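Local coordinates for protein hydrogenase maturation factor (Thermoanaerobacter tengcongensis, PDB 3VTH) that probably transfers the carbamoyl group of carbamoyl phosphate to the C-terminal cysteine of HypE, at the expense of ATP, during [NiFe]-hydrogenase maturation, at residues Glu499-Ile504 with Lys696-Gly701; Trp518-Leu523 with Tyr593-Gly598; Glu531-Leu536 with Asp643-Asp648; Glu633-Glu638 with His674-Asn679. All blocks are in the same frame, centred on the assembly; numbering follows the deposited sequence.

In the fold
Followed from the N terminus, the Kae1-like domain opens interaction 1 at 499-504 and closes it last, at 696-701, so that it encloses the other three. Next, 518-523 opens interaction 2 and 531-536 opens interaction 3. Residues 593-598 close interaction 2 while interaction 3 is still open, so these two cross. Segment 633-638 then opens interaction 4 before 643-648 closes interaction 3, a second crossing, and 674-679 closes interaction 4. Interactions 1, 2 and 3 all reach one mixed sheet, whereas interaction 4 lays a loop on helix 666-692, which runs on to strand 696-700.

Interaction 1: residues Glu499-Ile504 with Lys696-Gly701; sequences EKVIGI and KVVLSG
I502, G503 and I504 pair in parallel with V697, V698 and L699 within the mixed sheet of the Kae1-like domain. The backbone ladder begins where I502 N donates to K696 O over 2.9 Å. V698 N then bonds to I502 O at 2.8 Å. I504 N reaches V698 O, also at 2.8 Å, with an almost straight N-H...O angle of 176°, and the run ends with S700 N on I504 O at 3.0 Å.

The family is placed in the actin-like ATPase clan, and here strand 696-700 lies in the sheet between 501-507 and 723-726, parallel to both. Helix 707-719 makes the beta-alpha-beta crossover to 723-726, and strand 501-507 also pairs with 517-525. The side chains divide between two faces. I502, I504, V697 and L699 meet helices 666-692 and 707-719, and among them I504 CD1 lies 3.6 Å from V697 CG1 and 3.7 Å from L699 CD2; the I504 and L699 side chains run side by side. On the other face V501 CG2 touches V698 CG2 at 3.7 Å, and helix 483-494, which carries two of the iron ligands, packs on both valines.

At the more exposed end E499 and K696 form a salt bridge, OE1 to NZ 2.8 Å. The lysine chain runs extended and bends only at its last torsion (chi4 64°), which brings NZ in from above the carboxylate, 39° out of its plane. At the far end S700 OG makes a weak hydrogen bond to the carbonyl O of H487, an iron ligand.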
loop_
_atom_site.group_PDB
_atom_site.type_symbol
_atom_site.label_atom_id
_atom_site.label_comp_id
_atom_site.label_asym_id
_atom_site.label_seq_id
_atom_site.Cartn_x
_atom_site.Cartn_y
_atom_site.Cartn_z
ATOM N N GLU A 499 24.892 -3.628 0.520
ATOM C CA GLU A 499 25.941 -4.590 0.845
ATOM C C GLU A 499 25.300 -5.970 0.731
ATOM O O GLU A 499 24.080 -6.078 0.596
ATOM C CB GLU A 499 26.456 -4.376 2.269
ATOM C CG GLU A 499 25.405 -4.651 3.377
ATOM C CD GLU A 499 25.885 -4.177 4.742
ATOM O OE1 GLU A 499 26.313 -5.023 5.562
ATOM O OE2 GLU A 499 25.851 -2.947 4.981
ATOM N N LYS A 500 26.114 -7.020 0.777
ATOM C CA LYS A 500 25.591 -8.376 0.723
ATOM C C LYS A 500 24.854 -8.731 2.013
ATOM O O LYS A 500 25.388 -8.581 3.101
ATOM C CB LYS A 500 26.707 -9.389 0.451
ATOM C CG LYS A 500 27.101 -9.525 -1.020
ATOM C CD LYS A 500 28.273 -10.482 -1.148
ATOM C CE LYS A 500 29.150 -10.173 -2.362
ATOM N NZ LYS A 500 28.603 -10.766 -3.607
ATOM N N VAL A 501 23.616 -9.184 1.878
ATOM C CA VAL A 501 22.820 -9.612 3.013
ATOM C C VAL A 501 22.368 -11.048 2.769
ATOM O O VAL A 501 22.435 -11.540 1.636
ATOM C CB VAL A 501 21.555 -8.705 3.207
ATOM C CG1 VAL A 501 21.955 -7.278 3.531
ATOM C CG2 VAL A 501 20.632 -8.727 1.962
ATOM N N ILE A 502 21.911 -11.717 3.822
ATOM C CA ILE A 502 21.184 -12.978 3.672
ATOM C C ILE A 502 19.725 -12.645 3.386
ATOM O O ILE A 502 19.065 -11.995 4.194
ATOM C CB ILE A 502 21.305 -13.835 4.945
ATOM C CG1 ILE A 502 22.777 -14.242 5.150
ATOM C CG2 ILE A 502 20.395 -15.039 4.864
ATOM C CD1 ILE A 502 23.123 -14.711 6.576
ATOM N N GLY A 503 19.232 -13.068 2.224
ATOM C CA GLY A 503 17.900 -12.687 1.774
ATOM C C GLY A 503 17.006 -13.910 1.850
ATOM O O GLY A 503 17.283 -14.924 1.213
ATOM N N ILE A 504 15.948 -13.823 2.649
ATOM C CA ILE A 504 14.979 -14.912 2.770
ATOM C C ILE A 504 13.710 -14.459 2.029
ATOM O O ILE A 504 12.996 -13.574 2.481
ATOM C CB ILE A 504 14.722 -15.241 4.257
ATOM C CG1 ILE A 504 16.061 -15.683 4.896
ATOM C CG2 ILE A 504 13.622 -16.300 4.394
ATOM C CD1 ILE A 504 16.069 -15.832 6.376
ATOM N N LYS A 696 23.520 -9.577 8.510
ATOM C CA LYS A 696 22.280 -8.897 8.148
ATOM C C LYS A 696 21.376 -9.861 7.396
ATOM O O LYS A 696 21.821 -10.538 6.449
ATOM C CB LYS A 696 22.543 -7.668 7.279
ATOM C CG LYS A 696 23.252 -6.499 8.011
ATOM C CD LYS A 696 23.233 -5.250 7.144
ATOM C CE LYS A 696 23.904 -4.044 7.833
ATOM N NZ LYS A 696 25.348 -4.250 8.089
ATOM N N VAL A 697 20.119 -9.915 7.834
ATOM C CA VAL A 697 19.119 -10.792 7.250
ATOM C C VAL A 697 17.917 -9.959 6.833
ATOM O O VAL A 697 17.391 -9.175 7.638
ATOM C CB VAL A 697 18.630 -11.843 8.254
ATOM C CG1 VAL A 697 17.539 -12.736 7.611
ATOM C CG2 VAL A 697 19.794 -12.694 8.761
ATOM N N VAL A 698 17.493 -10.134 5.582
ATOM C CA VAL A 698 16.322 -9.461 5.035
ATOM C C VAL A 698 15.216 -10.498 4.786
ATOM O O VAL A 698 15.452 -11.532 4.151
ATOM C CB VAL A 698 16.666 -8.738 3.699
ATOM C CG1 VAL A 698 15.404 -8.204 3.029
ATOM C CG2 VAL A 698 17.665 -7.609 3.933
ATOM N N LEU A 699 14.009 -10.203 5.269
ATOM C CA LEU A 699 12.864 -11.074 5.051
ATOM C C LEU A 699 11.889 -10.369 4.140
ATOM O O LEU A 699 11.450 -9.260 4.446
ATOM C CB LEU A 699 12.162 -11.416 6.384
ATOM C CG LEU A 699 13.050 -11.812 7.573
ATOM C CD1 LEU A 699 12.215 -11.867 8.879
ATOM C CD2 LEU A 699 13.738 -13.145 7.328
ATOM N N SER A 700 11.563 -10.987 3.010
ATOM C CA SER A 700 10.575 -10.389 2.091
ATOM C C SER A 700 9.861 -11.470 1.272
ATOM O O SER A 700 10.154 -12.655 1.415
ATOM C CB SER A 700 11.242 -9.338 1.188
ATOM O OG SER A 700 10.259 -8.544 0.534
ATOM N N GLY A 701 8.932 -11.057 0.414
ATOM C CA GLY A 701 8.089 -12.000 -0.303
ATOM C C GLY A 701 6.775 -12.083 0.441
ATOM O O GLY A 701 6.724 -11.885 1.658
#

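Interaction 2: residues Trp518-Leu523 with Tyr593-Gly598; sequences WGAEIL and YVSSMG
E521 OE1 takes a hydrogen bond from S595 OG at 2.8 Å, on the syn side of the carboxylate. On the anti side the same oxygen accepts from its own chain, from G519 N at 2.9 Å and A520 N at 2.9 Å. Three donors thus grip one buried oxygen at A520, the corner where strand 517-525 of the Kae1-like domain breaks and changes direction. A bend in the glutamate chain (chi2 -57°) turns the carboxylate back over that corner, while OE2 forms a salt bridge with R532 NE. With its OG anti to the backbone N, chi1 163°, S595 reaches E521 and is also bonded to L536 N.

M597 N donates to G519 O at 3.0 Å, approaching from well above the carbonyl plane, 68° out of it. This bond ties the corner to the first turn of helix 597-607, whose N-cap is S596: its OG is bonded to R599 N and to G508 O. G598, in the same turn, touches the bound nucleotide analogue, and G519 is backbone-bonded to the iron ligand D507.

G519 has a positive phi that suits glycine, and a CB here would come within 3.2 Å of S596 CA. A520 CB packs 3.6 Å from M597 N and 3.8 Å from S595 OG. Beyond it, the methionine folds back through two bends, leaving CE 4.3 Å from A520 CB.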
loop_
_atom_site.group_PDB
_atom_site.type_symbol
_atom_site.label_atom_id
_atom_site.label_comp_id
_atom_site.label_asym_id
_atom_site.label_seq_id
_atom_site.Cartn_x
_atom_site.Cartn_y
_atom_site.Cartn_z
ATOM N N TRP A 518 10.078 -20.414 -8.230
ATOM C CA TRP A 518 10.788 -20.180 -6.974
ATOM C C TRP A 518 9.833 -19.523 -5.985
ATOM O O TRP A 518 8.734 -19.100 -6.370
ATOM C CB TRP A 518 11.984 -19.259 -7.204
ATOM C CG TRP A 518 13.152 -19.865 -7.936
ATOM C CD1 TRP A 518 13.191 -21.066 -8.610
ATOM C CD2 TRP A 518 14.446 -19.262 -8.117
ATOM N NE1 TRP A 518 14.432 -21.241 -9.181
ATOM C CE2 TRP A 518 15.222 -20.159 -8.886
ATOM C CE3 TRP A 518 15.025 -18.057 -7.687
ATOM C CZ2 TRP A 518 16.558 -19.885 -9.252
ATOM C CZ3 TRP A 518 16.355 -17.786 -8.040
ATOM C CH2 TRP A 518 17.104 -18.702 -8.810
ATOM N N GLY A 519 10.234 -19.404 -4.724
ATOM C CA GLY A 519 9.291 -18.912 -3.694
ATOM C C GLY A 519 9.570 -19.412 -2.290
ATOM O O GLY A 519 8.825 -19.119 -1.356
ATOM N N ALA A 520 10.654 -20.159 -2.137
ATOM C CA ALA A 520 11.121 -20.555 -0.824
ATOM C C ALA A 520 12.634 -20.553 -0.865
ATOM O O ALA A 520 13.283 -21.599 -0.716
ATOM C CB ALA A 520 10.567 -21.928 -0.462
ATOM N N GLU A 521 13.187 -19.361 -1.067
ATOM C CA GLU A 521 14.591 -19.203 -1.430
ATOM C C GLU A 521 15.384 -18.486 -0.350
ATOM O O GLU A 521 14.871 -17.570 0.295
ATOM C CB GLU A 521 14.705 -18.379 -2.720
ATOM C CG GLU A 521 13.660 -18.746 -3.790
ATOM C CD GLU A 521 13.728 -20.202 -4.161
ATOM O OE1 GLU A 521 12.670 -20.877 -4.128
ATOM O OE2 GLU A 521 14.850 -20.674 -4.455
ATOM N N ILE A 522 16.630 -18.915 -0.164
ATOM C CA ILE A 522 17.590 -18.137 0.597
ATOM C C ILE A 522 18.691 -17.737 -0.363
ATOM O O ILE A 522 19.308 -18.573 -1.034
ATOM C CB ILE A 522 18.236 -18.879 1.806
ATOM C CG1 ILE A 522 17.223 -19.697 2.603
ATOM C CG2 ILE A 522 18.997 -17.873 2.716
ATOM C CD1 ILE A 522 16.169 -18.949 3.244
ATOM N N LEU A 523 18.906 -16.440 -0.437
ATOM C CA LEU A 523 19.913 -15.876 -1.305
ATOM C C LEU A 523 20.971 -15.209 -0.458
ATOM O O LEU A 523 20.721 -14.838 0.696
ATOM C CB LEU A 523 19.270 -14.810 -2.198
ATOM C CG LEU A 523 17.957 -15.173 -2.887
ATOM C CD1 LEU A 523 17.455 -13.974 -3.714
ATOM C CD2 LEU A 523 18.145 -16.436 -3.774
ATOM N N TYR A 593 7.675 -27.309 -12.033
ATOM C CA TYR A 593 8.349 -27.730 -10.813
ATOM C C TYR A 593 8.551 -26.529 -9.922
ATOM O O TYR A 593 8.962 -25.455 -10.403
ATOM C CB TYR A 593 9.671 -28.420 -11.138
ATOM C CG TYR A 593 9.440 -29.766 -11.770
ATOM C CD1 TYR A 593 9.289 -30.909 -10.989
ATOM C CD2 TYR A 593 9.328 -29.891 -13.156
ATOM C CE1 TYR A 593 9.064 -32.163 -11.588
ATOM C CE2 TYR A 593 9.094 -31.123 -13.750
ATOM C CZ TYR A 593 8.961 -32.245 -12.964
ATOM O OH TYR A 593 8.741 -33.457 -13.584
ATOM N N VAL A 594 8.233 -26.694 -8.634
ATOM C CA VAL A 594 8.135 -25.533 -7.734
ATOM C C VAL A 594 8.899 -25.699 -6.434
ATOM O O VAL A 594 8.906 -26.781 -5.820
ATOM C CB VAL A 594 6.653 -25.160 -7.394
ATOM C CG1 VAL A 594 5.811 -25.125 -8.655
ATOM C CG2 VAL A 594 6.043 -26.184 -6.376
ATOM N N SER A 595 9.549 -24.615 -6.036
ATOM C CA SER A 595 10.104 -24.443 -4.686
ATOM C C SER A 595 9.350 -23.230 -4.185
ATOM O O SER A 595 9.598 -22.110 -4.636
ATOM C CB SER A 595 11.612 -24.139 -4.751
ATOM O OG SER A 595 12.104 -23.580 -3.532
ATOM N N SER A 596 8.384 -23.429 -3.298
ATOM C CA SER A 596 7.455 -22.337 -3.003
ATOM C C SER A 596 6.869 -22.467 -1.609
ATOM O O SER A 596 6.260 -23.480 -1.286
ATOM C CB SER A 596 6.320 -22.328 -4.033
ATOM O OG SER A 596 5.232 -21.508 -3.608
ATOM N N MET A 597 7.028 -21.417 -0.803
ATOM C CA MET A 597 6.429 -21.393 0.537
ATOM C C MET A 597 4.908 -21.309 0.450
ATOM O O MET A 597 4.191 -21.927 1.238
ATOM C CB MET A 597 7.016 -20.248 1.383
ATOM C CG MET A 597 6.618 -20.295 2.891
ATOM S SD MET A 597 6.998 -21.868 3.704
ATOM C CE MET A 597 8.785 -21.979 3.460
ATOM N N GLY A 598 4.408 -20.569 -0.533
ATOM C CA GLY A 598 2.949 -20.489 -0.759
ATOM C C GLY A 598 2.304 -21.838 -1.064
ATOM O O GLY A 598 1.262 -22.186 -0.488
#

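Interaction 3: residues Glu531-Leu536 with Asp643-Asp648; sequences ERIAHL and DRYVID
A534, H535 and L536 pair in parallel with Y645, V646 and I647 beside a classic beta bulge, in which I533 and A534 both face I522 on the neighbouring strand. Y645 N donates to I533 O at 3.0 Å, and H535 N to Y645 O at 3.1 Å. The ladder slackens at I647 N, whose bond to H535 O is weak at 3.3 Å. I533 CG2 lies in the plane of the Y645 ring, at its edge and 3.8 Å from CD1.

The H535 ring lies between side chains of both strands. Its CG stands between the backbone N and the carbonyl carbon (chi1 63°), which carries the imidazole over toward V646. One face takes V646 CG2 in a CH-pi contact, 3.9 Å from the ring centroid. Over the opposite face R532 NH2 stands 3.4 Å above the plane, toward the rim, and R532 NE pairs with E521. H535 ND1 donates to L536 O at 2.8 Å, and a water in the ring plane is 2.9 Å from NE2; R644 NE donates weakly to it. The aliphatic part of R644 runs over the carbonyl oxygens of R532 and I533, its CD crossing that of R532. Putting an alanine at H535 would probably leave V646 CG2 and the R532 guanidinium facing a gap and deprive L536 O of its ring donor.

Strand 645-647 lies between 530-542 and 639-641 and leads straight into D648, the N-cap of helix 649-662. With R532 NH2 over one face and R644 close by, a charged imidazole would probably be disfavoured, consistent with a neutral ring protonated on ND1.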
loop_
_atom_site.group_PDB
_atom_site.type_symbol
_atom_site.label_atom_id
_atom_site.label_comp_id
_atom_site.label_asym_id
_atom_site.label_seq_id
_atom_site.Cartn_x
_atom_site.Cartn_y
_atom_site.Cartn_z
ATOM N N GLU A 531 23.203 -14.777 -5.176
ATOM C CA GLU A 531 23.587 -16.177 -5.255
ATOM C C GLU A 531 22.504 -16.971 -4.523
ATOM O O GLU A 531 22.136 -16.630 -3.406
ATOM C CB GLU A 531 24.974 -16.429 -4.634
ATOM C CG GLU A 531 25.348 -17.936 -4.642
ATOM C CD GLU A 531 26.732 -18.270 -4.056
ATOM O OE1 GLU A 531 27.431 -17.363 -3.544
ATOM O OE2 GLU A 531 27.108 -19.464 -4.102
ATOM N N ARG A 532 21.983 -18.009 -5.166
ATOM C CA ARG A 532 20.967 -18.849 -4.558
ATOM C C ARG A 532 21.658 -19.873 -3.671
ATOM O O ARG A 532 22.468 -20.666 -4.151
ATOM C CB ARG A 532 20.185 -19.573 -5.644
ATOM C CG ARG A 532 18.915 -20.235 -5.139
ATOM C CD ARG A 532 18.435 -21.229 -6.192
ATOM N NE ARG A 532 17.043 -21.605 -5.976
ATOM C CZ ARG A 532 16.421 -22.529 -6.690
ATOM N NH1 ARG A 532 17.079 -23.181 -7.654
ATOM N NH2 ARG A 532 15.151 -22.801 -6.433
ATOM N N ILE A 533 21.335 -19.871 -2.381
ATOM C CA ILE A 533 22.061 -20.703 -1.422
ATOM C C ILE A 533 21.238 -21.914 -1.005
ATOM O O ILE A 533 21.784 -22.999 -0.792
ATOM C CB ILE A 533 22.460 -19.897 -0.164
ATOM C CG1 ILE A 533 23.235 -18.631 -0.561
ATOM C CG2 ILE A 533 23.271 -20.764 0.825
ATOM C CD1 ILE A 533 24.576 -18.913 -1.241
ATOM N N ALA A 534 19.928 -21.722 -0.878
ATOM C CA ALA A 534 19.051 -22.784 -0.354
ATOM C C ALA A 534 17.645 -22.641 -0.924
ATOM O O ALA A 534 17.230 -21.549 -1.292
ATOM C CB ALA A 534 19.011 -22.760 1.197
ATOM N N HIS A 535 16.938 -23.763 -1.024
ATOM C CA HIS A 535 15.561 -23.770 -1.506
ATOM C C HIS A 535 14.866 -25.051 -1.064
ATOM O O HIS A 535 15.494 -25.914 -0.477
ATOM C CB HIS A 535 15.521 -23.613 -3.035
ATOM C CG HIS A 535 16.168 -24.734 -3.793
ATOM N ND1 HIS A 535 15.461 -25.828 -4.245
ATOM C CD2 HIS A 535 17.443 -24.903 -4.234
ATOM C CE1 HIS A 535 16.275 -26.637 -4.904
ATOM N NE2 HIS A 535 17.481 -26.099 -4.915
ATOM N N LEU A 536 13.573 -25.160 -1.331
ATOM C CA LEU A 536 12.829 -26.401 -1.070
ATOM C C LEU A 536 12.981 -27.378 -2.232
ATOM O O LEU A 536 13.090 -26.942 -3.377
ATOM C CB LEU A 536 11.349 -26.093 -0.823
ATOM C CG LEU A 536 11.005 -25.356 0.475
ATOM C CD1 LEU A 536 9.475 -25.145 0.605
ATOM C CD2 LEU A 536 11.551 -26.091 1.710
ATOM N N ASP A 643 25.179 -28.945 -4.238
ATOM C CA ASP A 643 25.499 -27.608 -4.751
ATOM C C ASP A 643 24.842 -26.563 -3.861
ATOM O O ASP A 643 25.442 -25.536 -3.538
ATOM C CB ASP A 643 25.024 -27.454 -6.191
ATOM C CG ASP A 643 25.953 -28.130 -7.183
ATOM O OD1 ASP A 643 27.144 -28.338 -6.846
ATOM O OD2 ASP A 643 25.489 -28.454 -8.299
ATOM N N ARG A 644 23.606 -26.839 -3.460
ATOM C CA ARG A 644 22.864 -25.937 -2.587
ATOM C C ARG A 644 22.315 -26.681 -1.385
ATOM O O ARG A 644 22.313 -27.911 -1.371
ATOM C CB ARG A 644 21.732 -25.283 -3.369
ATOM C CG ARG A 644 22.226 -24.132 -4.216
ATOM C CD ARG A 644 21.167 -23.651 -5.172
ATOM N NE ARG A 644 21.320 -24.325 -6.447
ATOM C CZ ARG A 644 22.098 -23.898 -7.440
ATOM N NH1 ARG A 644 22.172 -24.611 -8.550
ATOM N NH2 ARG A 644 22.799 -22.769 -7.328
ATOM N N TYR A 645 21.854 -25.942 -0.378
ATOM C CA TYR A 645 21.148 -26.569 0.728
ATOM C C TYR A 645 19.705 -26.779 0.307
ATOM O O TYR A 645 19.039 -25.855 -0.177
ATOM C CB TYR A 645 21.181 -25.713 1.978
ATOM C CG TYR A 645 22.553 -25.449 2.531
ATOM C CD1 TYR A 645 23.233 -24.277 2.204
ATOM C CD2 TYR A 645 23.165 -26.350 3.394
ATOM C CE1 TYR A 645 24.502 -24.008 2.716
ATOM C CE2 TYR A 645 24.432 -26.092 3.920
ATOM C CZ TYR A 645 25.091 -24.915 3.575
ATOM O OH TYR A 645 26.341 -24.644 4.079
ATOM N N VAL A 646 19.182 -27.968 0.502
ATOM C CA VAL A 646 17.827 -28.284 0.122
ATOM C C VAL A 646 17.088 -29.025 1.214
ATOM O O VAL A 646 17.597 -29.933 1.781
ATOM C CB VAL A 646 17.781 -29.114 -1.150
ATOM C CG1 VAL A 646 16.416 -29.559 -1.466
ATOM C CG2 VAL A 646 18.364 -28.381 -2.297
ATOM N N ILE A 647 15.864 -28.597 1.458
ATOM C CA ILE A 647 14.954 -29.242 2.381
ATOM C C ILE A 647 13.771 -29.806 1.604
ATOM O O ILE A 647 13.199 -29.114 0.751
ATOM C CB ILE A 647 14.463 -28.224 3.419
ATOM C CG1 ILE A 647 15.652 -27.767 4.279
ATOM C CG2 ILE A 647 13.321 -28.837 4.287
ATOM C CD1 ILE A 647 15.419 -26.432 5.033
ATOM N N ASP A 648 13.418 -31.051 1.908
ATOM C CA ASP A 648 12.314 -31.744 1.254
ATOM C C ASP A 648 11.012 -31.570 2.049
ATOM O O ASP A 648 10.841 -32.182 3.109
ATOM C CB ASP A 648 12.675 -33.237 1.091
ATOM C CG ASP A 648 11.616 -34.043 0.320
ATOM O OD1 ASP A 648 10.562 -33.496 -0.100
ATOM O OD2 ASP A 648 11.868 -35.243 0.123
HETATM O O HOH W 1 24.565 -23.380 -1.203
HETATM O O HOH W 2 19.923 -27.304 -6.045
#

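Interaction 4: residues Glu633-Glu638 with His674-Asn679; sequences EYYEYE and HNTVVN
T676 has OG1 beside its backbone N, chi1 -55°, and this directs the hydroxyl at Y635 N, while CG2, anti to the N, is sent toward Y637. In Y634 the ring carbon CG stands between the backbone N and the carbonyl carbon (chi1 69°), which lays the ring across N679. Y635 N donates to T676 OG1 at 2.8 Å, and the hydroxyl is in turn bonded to K672 O, one turn back in the helix. Replacing T676 with a valine is likely to leave Y635 N without its acceptor and to remove the hydroxyl's bond to K672 O.

Residues 633-638 belong to the loop that leads from helix 619-626 to strand 639-641, and here they run along the long helix 666-692 of the Kae1-like domain. One turn further along the helix from N675, N679 sets its amide nearly perpendicular to the Y634 ring, the planes 87° apart, with ND2 over one face and 3.2 Å from CG. N679 OD1 is bonded to K716 NZ. N675 ND2 donates to E633 O, which lies in the plane of the asparagine amide, at 2.9 Å and also bonds S631 O, while its OD1 is bonded to Y708 OH.

Y637 passes T676 in the opposite direction, CD2 to CG2 4.0 Å, and crosses N679 with OH 3.7 Å from CB. T676 CG2 also lies 3.6 Å from Y635 O, a buried carbonyl without a polar partner in the model.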
loop_
_atom_site.group_PDB
_atom_site.type_symbol
_atom_site.label_atom_id
_atom_site.label_comp_id
_atom_site.label_asym_id
_atom_site.label_seq_id
_atom_site.Cartn_x
_atom_site.Cartn_y
_atom_site.Cartn_z
ATOM N N GLU A 633 5.989 -26.549 19.880
ATOM C CA GLU A 633 6.326 -27.815 19.238
ATOM C C GLU A 633 6.510 -27.651 17.727
ATOM O O GLU A 633 6.014 -26.695 17.127
ATOM C CB GLU A 633 5.287 -28.900 19.547
ATOM C CG GLU A 633 5.124 -29.221 21.046
ATOM C CD GLU A 633 6.439 -29.565 21.738
ATOM O OE1 GLU A 633 6.769 -28.894 22.739
ATOM O OE2 GLU A 633 7.142 -30.499 21.291
ATOM N N TYR A 634 7.227 -28.593 17.122
ATOM C CA TYR A 634 7.545 -28.497 15.697
ATOM C C TYR A 634 7.892 -29.857 15.114
ATOM O O TYR A 634 8.005 -30.856 15.834
ATOM C CB TYR A 634 8.680 -27.490 15.466
ATOM C CG TYR A 634 10.008 -27.949 15.999
ATOM C CD1 TYR A 634 10.885 -28.663 15.184
ATOM C CD2 TYR A 634 10.393 -27.687 17.315
ATOM C CE1 TYR A 634 12.109 -29.108 15.652
ATOM C CE2 TYR A 634 11.630 -28.132 17.797
ATOM C CZ TYR A 634 12.478 -28.838 16.948
ATOM O OH TYR A 634 13.704 -29.294 17.371
ATOM N N TYR A 635 8.060 -29.886 13.803
ATOM C CA TYR A 635 8.333 -31.120 13.100
ATOM C C TYR A 635 9.824 -31.233 12.777
ATOM O O TYR A 635 10.507 -30.225 12.627
ATOM C CB TYR A 635 7.503 -31.170 11.808
ATOM C CG TYR A 635 6.017 -31.268 12.066
ATOM C CD1 TYR A 635 5.472 -32.422 12.634
ATOM C CD2 TYR A 635 5.156 -30.209 11.764
ATOM C CE1 TYR A 635 4.127 -32.534 12.872
ATOM C CE2 TYR A 635 3.790 -30.309 12.010
ATOM C CZ TYR A 635 3.287 -31.482 12.565
ATOM O OH TYR A 635 1.946 -31.623 12.828
ATOM N N GLU A 636 10.308 -32.462 12.678
ATOM C CA GLU A 636 11.668 -32.731 12.244
ATOM C C GLU A 636 11.867 -32.390 10.756
ATOM O O GLU A 636 10.974 -32.603 9.927
ATOM C CB GLU A 636 12.002 -34.200 12.501
ATOM C CG GLU A 636 13.446 -34.578 12.213
ATOM C CD GLU A 636 13.601 -36.017 11.734
ATOM O OE1 GLU A 636 14.472 -36.731 12.273
ATOM O OE2 GLU A 636 12.863 -36.433 10.809
ATOM N N TYR A 637 13.037 -31.848 10.441
ATOM C CA TYR A 637 13.444 -31.600 9.059
ATOM C C TYR A 637 14.895 -32.015 8.864
ATOM O O TYR A 637 15.641 -32.220 9.824
ATOM C CB TYR A 637 13.283 -30.125 8.675
ATOM C CG TYR A 637 13.950 -29.200 9.656
ATOM C CD1 TYR A 637 15.283 -28.803 9.495
ATOM C CD2 TYR A 637 13.247 -28.735 10.760
ATOM C CE1 TYR A 637 15.888 -27.970 10.430
ATOM C CE2 TYR A 637 13.826 -27.906 11.670
ATOM C CZ TYR A 637 15.135 -27.529 11.507
ATOM O OH TYR A 637 15.657 -26.702 12.447
ATOM N N GLU A 638 15.281 -32.108 7.600
ATOM C CA GLU A 638 16.593 -32.571 7.207
ATOM C C GLU A 638 17.081 -31.584 6.157
ATOM O O GLU A 638 16.310 -31.188 5.280
ATOM C CB GLU A 638 16.449 -33.985 6.630
ATOM C CG GLU A 638 17.648 -34.521 5.870
ATOM C CD GLU A 638 17.464 -35.968 5.443
ATOM O OE1 GLU A 638 17.694 -36.869 6.282
ATOM O OE2 GLU A 638 17.098 -36.206 4.269
ATOM N N HIS A 674 4.077 -23.962 11.344
ATOM C CA HIS A 674 4.651 -22.597 11.324
ATOM C C HIS A 674 6.022 -22.605 12.023
ATOM O O HIS A 674 6.998 -22.050 11.514
ATOM C CB HIS A 674 3.728 -21.587 12.009
ATOM C CG HIS A 674 2.591 -21.101 11.158
ATOM N ND1 HIS A 674 1.448 -21.842 10.944
ATOM C CD2 HIS A 674 2.411 -19.930 10.495
ATOM C CE1 HIS A 674 0.615 -21.150 10.181
ATOM N NE2 HIS A 674 1.173 -19.984 9.899
ATOM N N ASN A 675 6.088 -23.258 13.180
ATOM C CA ASN A 675 7.336 -23.332 13.946
ATOM C C ASN A 675 8.462 -24.052 13.213
ATOM O O ASN A 675 9.633 -23.692 13.358
ATOM C CB ASN A 675 7.114 -24.010 15.299
ATOM C CG ASN A 675 6.290 -23.176 16.252
ATOM O OD1 ASN A 675 6.228 -21.937 16.155
ATOM N ND2 ASN A 675 5.643 -23.858 17.194
ATOM N N THR A 676 8.101 -25.080 12.451
ATOM C CA THR A 676 9.041 -25.812 11.615
ATOM C C THR A 676 9.701 -24.884 10.563
ATOM O O THR A 676 10.933 -24.861 10.408
ATOM C CB THR A 676 8.340 -26.991 10.923
ATOM O OG1 THR A 676 7.706 -27.808 11.918
ATOM C CG2 THR A 676 9.354 -27.848 10.131
ATOM N N VAL A 677 8.881 -24.130 9.850
ATOM C CA VAL A 677 9.401 -23.179 8.853
ATOM C C VAL A 677 10.341 -22.181 9.547
ATOM O O VAL A 677 11.474 -21.994 9.111
ATOM C CB VAL A 677 8.271 -22.453 8.123
ATOM C CG1 VAL A 677 8.822 -21.331 7.202
ATOM C CG2 VAL A 677 7.419 -23.461 7.334
ATOM N N VAL A 678 9.892 -21.603 10.659
ATOM C CA VAL A 678 10.756 -20.717 11.440
ATOM C C VAL A 678 12.079 -21.392 11.774
ATOM O O VAL A 678 13.150 -20.816 11.531
ATOM C CB VAL A 678 10.042 -20.172 12.718
ATOM C CG1 VAL A 678 11.026 -19.440 13.663
ATOM C CG2 VAL A 678 8.890 -19.253 12.310
ATOM N N ASN A 679 12.009 -22.617 12.298
ATOM C CA ASN A 679 13.195 -23.313 12.766
ATOM C C ASN A 679 14.192 -23.633 11.656
ATOM O O ASN A 679 15.380 -23.332 11.808
ATOM C CB ASN A 679 12.822 -24.558 13.587
ATOM C CG ASN A 679 12.217 -24.192 14.939
ATOM O OD1 ASN A 679 12.276 -23.039 15.355
ATOM N ND2 ASN A 679 11.630 -25.160 15.619
#